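Local coordinates for protein glycerol dehydrogenase (Schizosaccharomyces pombe, PDB 1TA9) that catalyses the NAD(+)-dependent oxidation of glycerol to dihydroxyacetone, probably with a zinc ion as cofactor, for the assimilation of glycerol, at residues S228-A233 against E296-M301; D269-Y274 against E292-A297; R265-T270 against L300-G305; P176-S181 against V223-S228; A184-S189 against L304-G309. One frame throughout, in Å; residues are numbered along the deposited sequence.

In the fold
The chain first lays down the loop after strand 172-176 that probably binds NAD(+), where 176-181 opens contact 4 and 184-189 opens contact 5. Contact 4 closes soonest, at 223-228 on the start of helix 223-245, and so crosses contact 5, whose partner comes only at 304-309. Contact 1 starts at 228-233; contacts 3 and 2 start from overlapping parts of helix 258-284. Along helix 289-307 contact 2 closes first, then contact 1, then contact 3. Contacts 1 and 2 lie within the span of contact 5, and contact 3 ends on the same stretch as it. Helix 289-307 is thus the common spine, tying helices 223-245 and 258-284 together and reaching strand 188-192.

Contact 1 of 5, residues S228-A233 against E296-M301; sequences SGIGDA and EANTLM. With K (potassium ion), chain J; ZN (zinc ion), chain I.
The carbonyl oxygen of Gly229 is held from two directions where it faces Asn298. Ala233 N, one helical turn on, reaches Gly229 O at 2.8 Å, and a water donates to the same Gly229 O at 2.7 Å. That water gives its other hydrogen to Asn298 O at 2.9 Å, so it joins the backbones of helices 223-245 and 289-307, whose segments 228-233 and 296-301 cross at 52°. The side chain of Asn298 does the rest of the touching. With CG beside its own backbone N (chi1 -76°), the carboxamide lies directly against the peptide after Gly229, ND2 standing 3.3 Å from Gly229 C. The oxygen end, OD1, rests 3.5 Å from Ala233 CB. Neither amide atom is hydrogen-bonded to residues 228-233; ND2 donates instead to Ala179 O, in the loop that probably binds NAD(+), and, weakly, to Leu226 O, a turn earlier on the same helix. With an alanine here the carboxamide is gone, and the Ala179 carbonyl would probably lose this donor while a gap opened beside Gly229. On another side of helix 223-245, Asp232 binds both metals: OD2 lies 2.2 Å from the zinc ion, and Asp232 O lies 2.8 Å from the potassium ion. His315 and His333 also bind the zinc. The bridging water and the multiply engaged amide therefore probably help to hold the turn that carries Asp232, and couple it to the NAD(+) loop.

Contact 2 of 5, residues D269-Y274 against E292-A297; sequences DTLEKY and ENVVEA
Tyr274 and Asn293 meet across an antiparallel helix hairpin, in which segments 269-274 and 292-297 run with 152° between their directions. Asn293 sends its amide nitrogen over the centre of the tyrosine ring, ND2 standing 3.4 Å above the ring plane. The amide is turned steeply, its plane 63° from that of the ring, and the backbone-side carbon CB of Lys273 covers the opposite face nearer the rim. Asn293 ND2 and the tyrosine OH both bond to Asp349 of the third subunit, at its OD1 and O respectively, while Asn293 OD1 accepts from Arg64 of the second subunit. These partners help to fix the rotation of both groups. Farther from the hairpin turn, with OG1 of Thr270 turned to Ala266 O, its methyl CG2, trans to the backbone N, faces the partner helix, 3.8 Å from Ala297 CB and 3.6 Å from Asn293 O. Leu271 extends from the flank so that CD2 comes 4.1 Å from Ala297 CB. Val294 splits its two methyls: CG1 meets Leu271, while CG2 lies 3.8 Å from Tyr274 CB and only 3.4 Å from Tyr274 O.

Contact 3 of 5, residues R265-T270 against L300-G305; sequences RACKDT and LMSGLG
Ala266 opens the contact by setting its methyl against the thioether of Met301, with CB 3.7 Å from SD. The same sulfur lies beside the backbone of this turn, 3.5 Å from Ala266 O. Next comes Cys267, where the backbones of the two segments come closest: Cys267 CB packs on Met301 CB at 3.8 Å. Its thiol, swung away from the backbone N (chi1 -176°), reaches along the partner helix to lie 3.9 Å from Ser302 CB. On the flank, without touching the partner segment, Asp269 OD2 forms a salt bridge with Arg265 NE, bonded only weakly. Thr270 ends the walk. Its OG1 stands 2.7 Å from Ala266 O, tilted 32° from the carbonyl plane, and approaches from the face opposite that used by Thr270 N. Met301 bends at its last torsion (chi3 -124°), carrying its methyl across the threonine side chain so that CE is 3.6 Å from Thr270 OG1. The seam is thus made by sulfur, methyl and methylene groups, while the hydroxyls are satisfied elsewhere: that of Ser302 bonds to Asp182 and Thr236, both potassium ligands, so this packing probably helps to place Ser302 beside the potassium site.

Contact 4 of 5, residues P176-S181 against V223-S228; sequences PTTASS and VRFLIS
Thr178 lays its methyl on the ring of Phe225, a CH-pi contact with CG2 4.2 Å from the ring centroid and 21° off the normal. The methyl sits over the face but toward the rim, above the CG and CD1 side. Two residues on, Ser180 brings CB to the ring edge, near its plane, and makes a bent CA-H...O contact with the helix backbone, Ser180 CA lying 3.2 Å from Phe225 O. Between them Ala179 touches apolar surface, its CB 4.2 Å from Leu226 CD1. Next in line is a water donating to Ser180 O at 2.6 Å; it also lies beside Ser228 OG, though so close that this second link is doubtful. The hydroxyl of Ser228 has a firmer partner in Gly334 N. Within the loop, Thr178 OG1 is turned between its backbone N and carbonyl carbon (chi1 58°), which leaves the methyl for the ring and the hydroxyl for a weak 3.4 Å bond to Ser180 OG. Farther out, Thr177 is tied by backbone bonds to Gly153, while Arg224 anchors the helix start through a salt bridge to Glu335 and bonds to the carbonyls of Arg330, Ser439 and Ser442. Residues Thr177 to Ser180 probably contribute to the NAD(+) site. Carbon contacts, aided by a water, thus probably help to seat this loop on the helix that, a turn later, carries a zinc ligand.

Contact 5 of 5, residues A184-S189 against L304-G309; sequences ATSSLS and LGFENG
Leu188 and Phe306 approach each other head-on from their two backbones, and the leucine methyl meets the ring at its rim: CD1 lies in the ring plane, 3.9 Å from Phe306 CE1. Ser186 reaches the same end of the ring, its CB 3.6 Å from Phe306 CZ. The phenylalanine holds chi1 at 99°, away from the staggered positions, which carries its ring toward the loop; Glu307 CB covers one face over the centre. Glu307 itself runs straight out in an extended chain, CG trans to the backbone N (chi1 -170°), and lays its carboxylate across the loop backbone. Its OE1 accepts a weak bond from Ser187 N at 3.3 Å, the N-H bent to 144°, and Ser187 OG lies 2.8 Å away, in a position less sure. The other oxygen, OE2, accepts hydrogen bonds from Asn207 ND2 and from a water at 2.5 Å, which also bonds to Thr185 OG1. A leucine in place of Glu307 would keep the bulk but not the acceptors, and would probably leave Ser187 N, Asn207 ND2 and the water without their carboxylate. Ser186 and Leu188 probably belong to the NAD(+) site, and the Phe306 side chain lies about 4 Å from a bound glycerol. The contact joins the C-terminal end of helix 289-307 to the start of the 188-192/198-203 hairpin, with strand 64-67 alongside Glu307 and Asn308 and helix 223-245 bonding to Gly305 O through Thr240.

Contact 1 of 5, residues S228-A233 against E296-M301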
# COMPACT_ATOMS: atom_id res chain seq x y z
N SER B 228 4.38 -23.56 28.00
CA SER B 228 5.18 -22.80 28.94
C SER B 228 6.41 -22.27 28.20
O SER B 228 6.83 -21.13 28.41
CB SER B 228 5.61 -23.69 30.10
OG SER B 228 6.50 -22.99 30.95
N GLY B 229 6.98 -23.10 27.34
CA GLY B 229 8.14 -22.69 26.57
C GLY B 229 7.80 -21.59 25.59
O GLY B 229 8.64 -20.75 25.26
N ILE B 230 6.57 -21.59 25.09
CA ILE B 230 6.13 -20.55 24.15
C ILE B 230 6.02 -19.25 24.94
O ILE B 230 6.40 -18.18 24.46
CB ILE B 230 4.75 -20.92 23.53
CG1 ILE B 230 4.93 -22.08 22.55
CG2 ILE B 230 4.13 -19.70 22.85
CD1 ILE B 230 3.63 -22.66 22.02
N GLY B 231 5.52 -19.36 26.17
CA GLY B 231 5.39 -18.18 27.01
C GLY B 231 6.75 -17.56 27.28
O GLY B 231 6.90 -16.34 27.28
N ASP B 232 7.74 -18.41 27.52
CA ASP B 232 9.09 -17.93 27.78
C ASP B 232 9.66 -17.34 26.49
O ASP B 232 10.26 -16.27 26.50
CB ASP B 232 9.97 -19.08 28.27
CG ASP B 232 11.19 -18.59 29.03
OD1 ASP B 232 12.14 -19.38 29.24
OD2 ASP B 232 11.20 -17.41 29.43
N ALA B 233 9.44 -18.03 25.37
CA ALA B 233 9.95 -17.57 24.09
C ALA B 233 9.34 -16.22 23.67
O ALA B 233 10.01 -15.39 23.04
CB ALA B 233 9.70 -18.63 23.01
N GLU B 296 12.62 -25.45 18.07
CA GLU B 296 13.81 -24.66 17.79
C GLU B 296 13.64 -23.24 18.33
O GLU B 296 14.57 -22.67 18.91
CB GLU B 296 14.13 -24.59 16.29
CG GLU B 296 15.46 -23.88 16.03
CD GLU B 296 15.69 -23.44 14.59
OE1 GLU B 296 16.46 -22.48 14.40
OE2 GLU B 296 15.13 -24.06 13.66
N ALA B 297 12.46 -22.66 18.15
CA ALA B 297 12.21 -21.30 18.63
C ALA B 297 12.29 -21.23 20.16
O ALA B 297 12.87 -20.30 20.72
CB ALA B 297 10.84 -20.82 18.16
N ASN B 298 11.70 -22.22 20.82
CA ASN B 298 11.69 -22.26 22.28
C ASN B 298 13.06 -22.51 22.89
O ASN B 298 13.34 -22.07 24.01
CB ASN B 298 10.76 -23.37 22.77
CG ASN B 298 9.29 -23.00 22.67
OD1 ASN B 298 8.93 -21.97 22.10
ND2 ASN B 298 8.43 -23.85 23.21
N THR B 299 13.91 -23.22 22.16
CA THR B 299 15.23 -23.58 22.68
C THR B 299 16.39 -22.78 22.10
O THR B 299 17.02 -21.99 22.81
CB THR B 299 15.49 -25.08 22.44
OG1 THR B 299 14.27 -25.81 22.69
CG2 THR B 299 16.56 -25.59 23.40
N LEU B 300 16.69 -22.99 20.82
CA LEU B 300 17.81 -22.28 20.19
C LEU B 300 17.59 -20.79 20.00
O LEU B 300 18.38 -19.97 20.49
CB LEU B 300 18.14 -22.92 18.84
CG LEU B 300 19.29 -22.30 18.04
CD1 LEU B 300 20.61 -22.48 18.78
CD2 LEU B 300 19.36 -22.96 16.67
N MET B 301 16.52 -20.41 19.31
CA MET B 301 16.26 -19.00 19.04
C MET B 301 16.04 -18.18 20.31
O MET B 301 16.68 -17.15 20.52
CB MET B 301 15.05 -18.85 18.11
CG MET B 301 15.25 -19.46 16.74
SD MET B 301 13.77 -19.25 15.74
CE MET B 301 13.38 -20.97 15.27
K K J . 12.90 -15.62 27.26
ZN ZN I . 12.80 -17.51 30.97
O HOH W 1 11.29 -21.12 25.76
O HOH W 2 13.65 -13.16 27.38

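Contact 2 of 5, residues D269-Y274 against E292-A297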
# COMPACT_ATOMS: atom_id res chain seq x y z
N ASP B 269 9.01 -14.29 14.93
CA ASP B 269 8.40 -14.68 13.66
C ASP B 269 7.95 -16.13 13.61
O ASP B 269 6.89 -16.45 13.08
CB ASP B 269 9.37 -14.43 12.51
CG ASP B 269 9.55 -12.95 12.20
OD1 ASP B 269 10.34 -12.64 11.28
OD2 ASP B 269 8.91 -12.11 12.87
N THR B 270 8.78 -17.02 14.15
CA THR B 270 8.47 -18.45 14.14
C THR B 270 7.25 -18.75 15.01
O THR B 270 6.39 -19.56 14.64
CB THR B 270 9.68 -19.27 14.62
OG1 THR B 270 10.78 -19.02 13.75
CG2 THR B 270 9.37 -20.76 14.62
N LEU B 271 7.17 -18.11 16.17
CA LEU B 271 6.04 -18.34 17.06
C LEU B 271 4.75 -17.85 16.39
O LEU B 271 3.72 -18.53 16.45
CB LEU B 271 6.25 -17.60 18.38
CG LEU B 271 7.41 -18.08 19.25
CD1 LEU B 271 7.50 -17.19 20.48
CD2 LEU B 271 7.20 -19.55 19.66
N GLU B 272 4.82 -16.69 15.76
CA GLU B 272 3.65 -16.14 15.09
C GLU B 272 3.12 -17.08 14.01
O GLU B 272 1.91 -17.25 13.87
CB GLU B 272 3.99 -14.78 14.47
CG GLU B 272 3.98 -13.64 15.48
CD GLU B 272 4.27 -12.28 14.86
OE1 GLU B 272 3.77 -12.01 13.74
OE2 GLU B 272 4.99 -11.48 15.49
N LYS B 273 4.03 -17.69 13.27
CA LYS B 273 3.63 -18.60 12.20
C LYS B 273 3.25 -20.00 12.66
O LYS B 273 2.27 -20.57 12.18
CB LYS B 273 4.75 -18.74 11.17
CG LYS B 273 5.08 -17.50 10.35
CD LYS B 273 6.26 -17.80 9.44
CE LYS B 273 6.64 -16.60 8.57
NZ LYS B 273 7.81 -16.93 7.71
N TYR B 274 4.01 -20.53 13.61
CA TYR B 274 3.81 -21.91 14.04
C TYR B 274 3.41 -22.27 15.47
O TYR B 274 3.20 -23.45 15.76
CB TYR B 274 5.08 -22.69 13.68
CG TYR B 274 5.48 -22.56 12.23
CD1 TYR B 274 4.77 -23.22 11.24
CD2 TYR B 274 6.55 -21.74 11.86
CE1 TYR B 274 5.11 -23.08 9.89
CE2 TYR B 274 6.90 -21.59 10.51
CZ TYR B 274 6.17 -22.27 9.54
OH TYR B 274 6.50 -22.15 8.20
N GLU B 292 8.45 -29.01 15.21
CA GLU B 292 9.91 -28.92 15.28
C GLU B 292 10.38 -27.47 15.22
O GLU B 292 11.37 -27.10 15.85
CB GLU B 292 10.55 -29.73 14.15
CG GLU B 292 10.26 -31.23 14.20
CD GLU B 292 11.44 -32.05 14.70
OE1 GLU B 292 11.27 -33.27 14.90
OE2 GLU B 292 12.54 -31.48 14.89
N ASN B 293 9.68 -26.64 14.45
CA ASN B 293 10.06 -25.23 14.34
C ASN B 293 9.95 -24.52 15.68
O ASN B 293 10.82 -23.72 16.05
CB ASN B 293 9.17 -24.49 13.33
CG ASN B 293 9.43 -24.92 11.90
OD1 ASN B 293 10.49 -25.46 11.58
ND2 ASN B 293 8.46 -24.65 11.03
N VAL B 294 8.88 -24.82 16.41
CA VAL B 294 8.67 -24.20 17.71
C VAL B 294 9.64 -24.75 18.75
O VAL B 294 10.02 -24.05 19.68
CB VAL B 294 7.20 -24.37 18.16
CG1 VAL B 294 7.00 -23.81 19.56
CG2 VAL B 294 6.29 -23.64 17.17
N VAL B 295 10.04 -26.01 18.60
CA VAL B 295 11.01 -26.56 19.54
C VAL B 295 12.29 -25.75 19.33
O VAL B 295 12.97 -25.37 20.29
CB VAL B 295 11.29 -28.06 19.28
CG1 VAL B 295 12.51 -28.51 20.08
CG2 VAL B 295 10.08 -28.89 19.70
N GLU B 296 12.62 -25.45 18.07
CA GLU B 296 13.81 -24.66 17.79
C GLU B 296 13.64 -23.24 18.33
O GLU B 296 14.57 -22.67 18.91
CB GLU B 296 14.13 -24.59 16.29
CG GLU B 296 15.46 -23.88 16.03
CD GLU B 296 15.69 -23.44 14.59
OE1 GLU B 296 16.46 -22.48 14.40
OE2 GLU B 296 15.13 -24.06 13.66
N ALA B 297 12.46 -22.66 18.15
CA ALA B 297 12.21 -21.30 18.63
C ALA B 297 12.29 -21.23 20.16
O ALA B 297 12.87 -20.30 20.72
CB ALA B 297 10.84 -20.82 18.16

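Contact 3 of 5, residues R265-T270 against L300-G305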
# COMPACT_ATOMS: atom_id res chain seq x y z
N ARG B 265 14.39 -11.95 16.55
CA ARG B 265 13.32 -11.72 15.58
C ARG B 265 12.86 -13.07 15.01
O ARG B 265 11.67 -13.28 14.79
CB ARG B 265 13.81 -10.82 14.44
CG ARG B 265 12.74 -10.52 13.40
CD ARG B 265 11.73 -9.50 13.92
NE ARG B 265 10.45 -9.60 13.22
CZ ARG B 265 9.46 -8.73 13.36
NH1 ARG B 265 9.59 -7.69 14.18
NH2 ARG B 265 8.31 -8.92 12.71
N ALA B 266 13.82 -13.96 14.77
CA ALA B 266 13.52 -15.28 14.24
C ALA B 266 12.57 -15.98 15.20
O ALA B 266 11.62 -16.66 14.79
CB ALA B 266 14.81 -16.10 14.08
N CYS B 267 12.82 -15.80 16.49
CA CYS B 267 11.98 -16.40 17.53
C CYS B 267 10.55 -15.86 17.40
O CYS B 267 9.59 -16.63 17.27
CB CYS B 267 12.55 -16.05 18.90
SG CYS B 267 11.68 -16.82 20.29
N LYS B 268 10.41 -14.54 17.44
CA LYS B 268 9.11 -13.88 17.32
C LYS B 268 8.35 -14.34 16.08
O LYS B 268 7.18 -14.73 16.15
CB LYS B 268 9.30 -12.36 17.27
CG LYS B 268 8.02 -11.56 17.07
CD LYS B 268 8.34 -10.07 16.93
CE LYS B 268 7.09 -9.20 16.92
NZ LYS B 268 6.25 -9.45 15.72
N ASP B 269 9.01 -14.29 14.93
CA ASP B 269 8.40 -14.68 13.66
C ASP B 269 7.95 -16.13 13.61
O ASP B 269 6.89 -16.45 13.08
CB ASP B 269 9.37 -14.43 12.51
CG ASP B 269 9.55 -12.95 12.20
OD1 ASP B 269 10.34 -12.64 11.28
OD2 ASP B 269 8.91 -12.11 12.87
N THR B 270 8.78 -17.02 14.15
CA THR B 270 8.47 -18.45 14.14
C THR B 270 7.25 -18.75 15.01
O THR B 270 6.39 -19.56 14.64
CB THR B 270 9.68 -19.27 14.62
OG1 THR B 270 10.78 -19.02 13.75
CG2 THR B 270 9.37 -20.76 14.62
N LEU B 300 16.69 -22.99 20.82
CA LEU B 300 17.81 -22.28 20.19
C LEU B 300 17.59 -20.79 20.00
O LEU B 300 18.38 -19.97 20.49
CB LEU B 300 18.14 -22.92 18.84
CG LEU B 300 19.29 -22.30 18.04
CD1 LEU B 300 20.61 -22.48 18.78
CD2 LEU B 300 19.36 -22.96 16.67
N MET B 301 16.52 -20.41 19.31
CA MET B 301 16.26 -19.00 19.04
C MET B 301 16.04 -18.18 20.31
O MET B 301 16.68 -17.15 20.52
CB MET B 301 15.05 -18.85 18.11
CG MET B 301 15.25 -19.46 16.74
SD MET B 301 13.77 -19.25 15.74
CE MET B 301 13.38 -20.97 15.27
N SER B 302 15.13 -18.63 21.16
CA SER B 302 14.88 -17.89 22.38
C SER B 302 16.15 -17.83 23.24
O SER B 302 16.46 -16.80 23.83
CB SER B 302 13.73 -18.54 23.16
OG SER B 302 13.33 -17.71 24.22
N GLY B 303 16.88 -18.94 23.27
CA GLY B 303 18.11 -19.00 24.04
C GLY B 303 19.17 -18.02 23.58
O GLY B 303 19.64 -17.20 24.37
N LEU B 304 19.56 -18.09 22.31
CA LEU B 304 20.57 -17.19 21.78
C LEU B 304 20.04 -15.76 21.71
O LEU B 304 20.80 -14.80 21.88
CB LEU B 304 21.01 -17.62 20.38
CG LEU B 304 21.74 -18.96 20.24
CD1 LEU B 304 22.00 -19.23 18.76
CD2 LEU B 304 23.05 -18.91 21.02
N GLY B 305 18.74 -15.64 21.47
CA GLY B 305 18.11 -14.33 21.37
C GLY B 305 18.10 -13.55 22.66
O GLY B 305 18.26 -12.33 22.65

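Contact 4 of 5, residues P176-S181 against V223-S228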
# COMPACT_ATOMS: atom_id res chain seq x y z
N PRO B 176 17.53 -31.31 27.04
CA PRO B 176 16.21 -31.03 27.59
C PRO B 176 15.20 -32.09 27.17
O PRO B 176 15.22 -32.55 26.02
CB PRO B 176 15.89 -29.64 27.02
CG PRO B 176 16.61 -29.64 25.72
CD PRO B 176 17.94 -30.29 26.06
N THR B 177 14.33 -32.49 28.09
CA THR B 177 13.32 -33.50 27.80
C THR B 177 11.93 -32.90 27.57
O THR B 177 10.96 -33.61 27.33
CB THR B 177 13.27 -34.56 28.91
OG1 THR B 177 13.11 -33.92 30.18
CG2 THR B 177 14.57 -35.37 28.92
N THR B 178 11.87 -31.58 27.66
CA THR B 178 10.65 -30.82 27.41
C THR B 178 11.14 -29.50 26.84
O THR B 178 12.31 -29.15 27.00
CB THR B 178 9.84 -30.53 28.69
OG1 THR B 178 10.67 -29.80 29.61
CG2 THR B 178 9.36 -31.82 29.34
N ALA B 179 10.27 -28.77 26.16
CA ALA B 179 10.66 -27.49 25.59
C ALA B 179 9.88 -26.42 26.33
O ALA B 179 9.13 -25.66 25.73
CB ALA B 179 10.33 -27.47 24.10
N SER B 180 10.07 -26.35 27.65
CA SER B 180 9.34 -25.41 28.49
C SER B 180 10.01 -24.10 28.88
O SER B 180 9.38 -23.25 29.51
CB SER B 180 8.88 -26.13 29.77
OG SER B 180 9.98 -26.64 30.49
N SER B 181 11.27 -23.92 28.51
CA SER B 181 12.00 -22.69 28.81
C SER B 181 13.22 -22.64 27.90
O SER B 181 13.53 -23.62 27.22
CB SER B 181 12.47 -22.67 30.28
OG SER B 181 13.68 -23.38 30.44
N VAL B 223 1.35 -31.22 26.57
CA VAL B 223 1.45 -29.96 25.84
C VAL B 223 1.56 -28.72 26.73
O VAL B 223 1.98 -27.65 26.27
CB VAL B 223 0.27 -29.82 24.84
CG1 VAL B 223 -1.04 -29.64 25.60
CG2 VAL B 223 0.53 -28.66 23.88
N ARG B 224 1.20 -28.84 28.01
CA ARG B 224 1.33 -27.69 28.91
C ARG B 224 2.80 -27.25 28.94
O ARG B 224 3.10 -26.06 29.03
CB ARG B 224 0.86 -28.06 30.32
CG ARG B 224 0.97 -26.90 31.31
CD ARG B 224 0.74 -27.33 32.76
NE ARG B 224 0.96 -26.20 33.67
CZ ARG B 224 1.06 -26.30 34.99
NH1 ARG B 224 0.97 -27.48 35.59
NH2 ARG B 224 1.26 -25.21 35.72
N PHE B 225 3.72 -28.21 28.84
CA PHE B 225 5.15 -27.91 28.85
C PHE B 225 5.57 -27.06 27.65
O PHE B 225 6.31 -26.08 27.79
CB PHE B 225 5.97 -29.20 28.87
CG PHE B 225 5.98 -29.89 30.21
CD1 PHE B 225 6.79 -29.41 31.24
CD2 PHE B 225 5.17 -30.99 30.44
CE1 PHE B 225 6.79 -30.04 32.49
CE2 PHE B 225 5.16 -31.63 31.69
CZ PHE B 225 5.97 -31.15 32.71
N LEU B 226 5.12 -27.44 26.46
CA LEU B 226 5.45 -26.71 25.24
C LEU B 226 4.92 -25.28 25.34
O LEU B 226 5.60 -24.33 24.97
CB LEU B 226 4.85 -27.39 24.01
CG LEU B 226 5.09 -26.67 22.67
CD1 LEU B 226 6.57 -26.80 22.29
CD2 LEU B 226 4.23 -27.28 21.58
N ILE B 227 3.69 -25.16 25.84
CA ILE B 227 3.06 -23.86 25.98
C ILE B 227 3.85 -22.97 26.94
O ILE B 227 3.97 -21.77 26.71
CB ILE B 227 1.60 -24.01 26.46
CG1 ILE B 227 0.78 -24.66 25.34
CG2 ILE B 227 1.01 -22.65 26.83
CD1 ILE B 227 -0.63 -25.08 25.72
N SER B 228 4.38 -23.56 28.00
CA SER B 228 5.18 -22.80 28.94
C SER B 228 6.41 -22.27 28.20
O SER B 228 6.83 -21.13 28.41
CB SER B 228 5.61 -23.69 30.10
OG SER B 228 6.50 -22.99 30.95
O HOH W 3 8.70 -23.20 31.99

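Contact 5 of 5, residues A184-S189 against L304-G309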
# COMPACT_ATOMS: atom_id res chain seq x y z
N ALA B 184 18.20 -24.13 28.50
CA ALA B 184 19.14 -25.10 27.95
C ALA B 184 20.46 -24.56 27.39
O ALA B 184 21.54 -24.99 27.80
CB ALA B 184 18.43 -25.94 26.88
N THR B 185 20.38 -23.61 26.47
CA THR B 185 21.58 -23.08 25.83
C THR B 185 22.37 -22.02 26.60
O THR B 185 23.49 -21.70 26.20
CB THR B 185 21.25 -22.43 24.48
OG1 THR B 185 20.55 -21.20 24.72
CG2 THR B 185 20.37 -23.36 23.64
N SER B 186 21.81 -21.49 27.68
CA SER B 186 22.46 -20.41 28.40
C SER B 186 23.62 -20.73 29.33
O SER B 186 23.78 -21.85 29.82
CB SER B 186 21.42 -19.60 29.18
OG SER B 186 21.01 -20.29 30.34
N SER B 187 24.41 -19.69 29.59
CA SER B 187 25.57 -19.77 30.46
C SER B 187 25.13 -19.35 31.86
O SER B 187 25.96 -19.16 32.75
CB SER B 187 26.65 -18.80 29.98
OG SER B 187 26.92 -18.97 28.61
N LEU B 188 23.83 -19.20 32.04
CA LEU B 188 23.28 -18.78 33.33
C LEU B 188 22.76 -19.94 34.16
O LEU B 188 22.57 -21.05 33.68
CB LEU B 188 22.12 -17.80 33.14
CG LEU B 188 22.17 -16.67 32.10
CD1 LEU B 188 21.02 -15.72 32.38
CD2 LEU B 188 23.49 -15.94 32.17
N SER B 189 22.53 -19.64 35.44
CA SER B 189 21.99 -20.60 36.38
C SER B 189 21.21 -19.81 37.42
O SER B 189 21.78 -19.03 38.18
CB SER B 189 23.11 -21.39 37.06
OG SER B 189 23.59 -22.41 36.20
N LEU B 304 19.56 -18.09 22.31
CA LEU B 304 20.57 -17.19 21.78
C LEU B 304 20.04 -15.76 21.71
O LEU B 304 20.80 -14.80 21.88
CB LEU B 304 21.01 -17.62 20.38
CG LEU B 304 21.74 -18.96 20.24
CD1 LEU B 304 22.00 -19.23 18.76
CD2 LEU B 304 23.05 -18.91 21.02
N GLY B 305 18.74 -15.64 21.47
CA GLY B 305 18.11 -14.33 21.37
C GLY B 305 18.10 -13.55 22.66
O GLY B 305 18.26 -12.33 22.65
N PHE B 306 17.92 -14.24 23.79
CA PHE B 306 17.90 -13.55 25.07
C PHE B 306 19.31 -13.32 25.63
O PHE B 306 19.62 -12.23 26.11
CB PHE B 306 17.01 -14.30 26.08
CG PHE B 306 17.76 -15.18 27.04
CD1 PHE B 306 18.46 -14.62 28.12
CD2 PHE B 306 17.76 -16.56 26.90
CE1 PHE B 306 19.13 -15.44 29.03
CE2 PHE B 306 18.43 -17.38 27.80
CZ PHE B 306 19.12 -16.81 28.87
N GLU B 307 20.17 -14.33 25.56
CA GLU B 307 21.51 -14.18 26.11
C GLU B 307 22.37 -13.17 25.35
O GLU B 307 23.19 -12.46 25.95
CB GLU B 307 22.23 -15.54 26.17
CG GLU B 307 23.54 -15.49 26.96
CD GLU B 307 24.13 -16.87 27.22
OE1 GLU B 307 25.16 -16.94 27.93
OE2 GLU B 307 23.59 -17.88 26.72
N ASN B 308 22.19 -13.09 24.04
CA ASN B 308 22.95 -12.15 23.24
C ASN B 308 22.29 -10.79 23.21
O ASN B 308 22.88 -9.81 22.75
CB ASN B 308 23.15 -12.71 21.84
CG ASN B 308 24.19 -13.81 21.83
OD1 ASN B 308 25.37 -13.56 22.09
ND2 ASN B 308 23.75 -15.04 21.57
N GLY B 309 21.06 -10.76 23.71
CA GLY B 309 20.33 -9.52 23.82
C GLY B 309 20.33 -9.28 25.32
O GLY B 309 21.35 -8.87 25.89
O HOH W 4 21.61 -18.87 25.46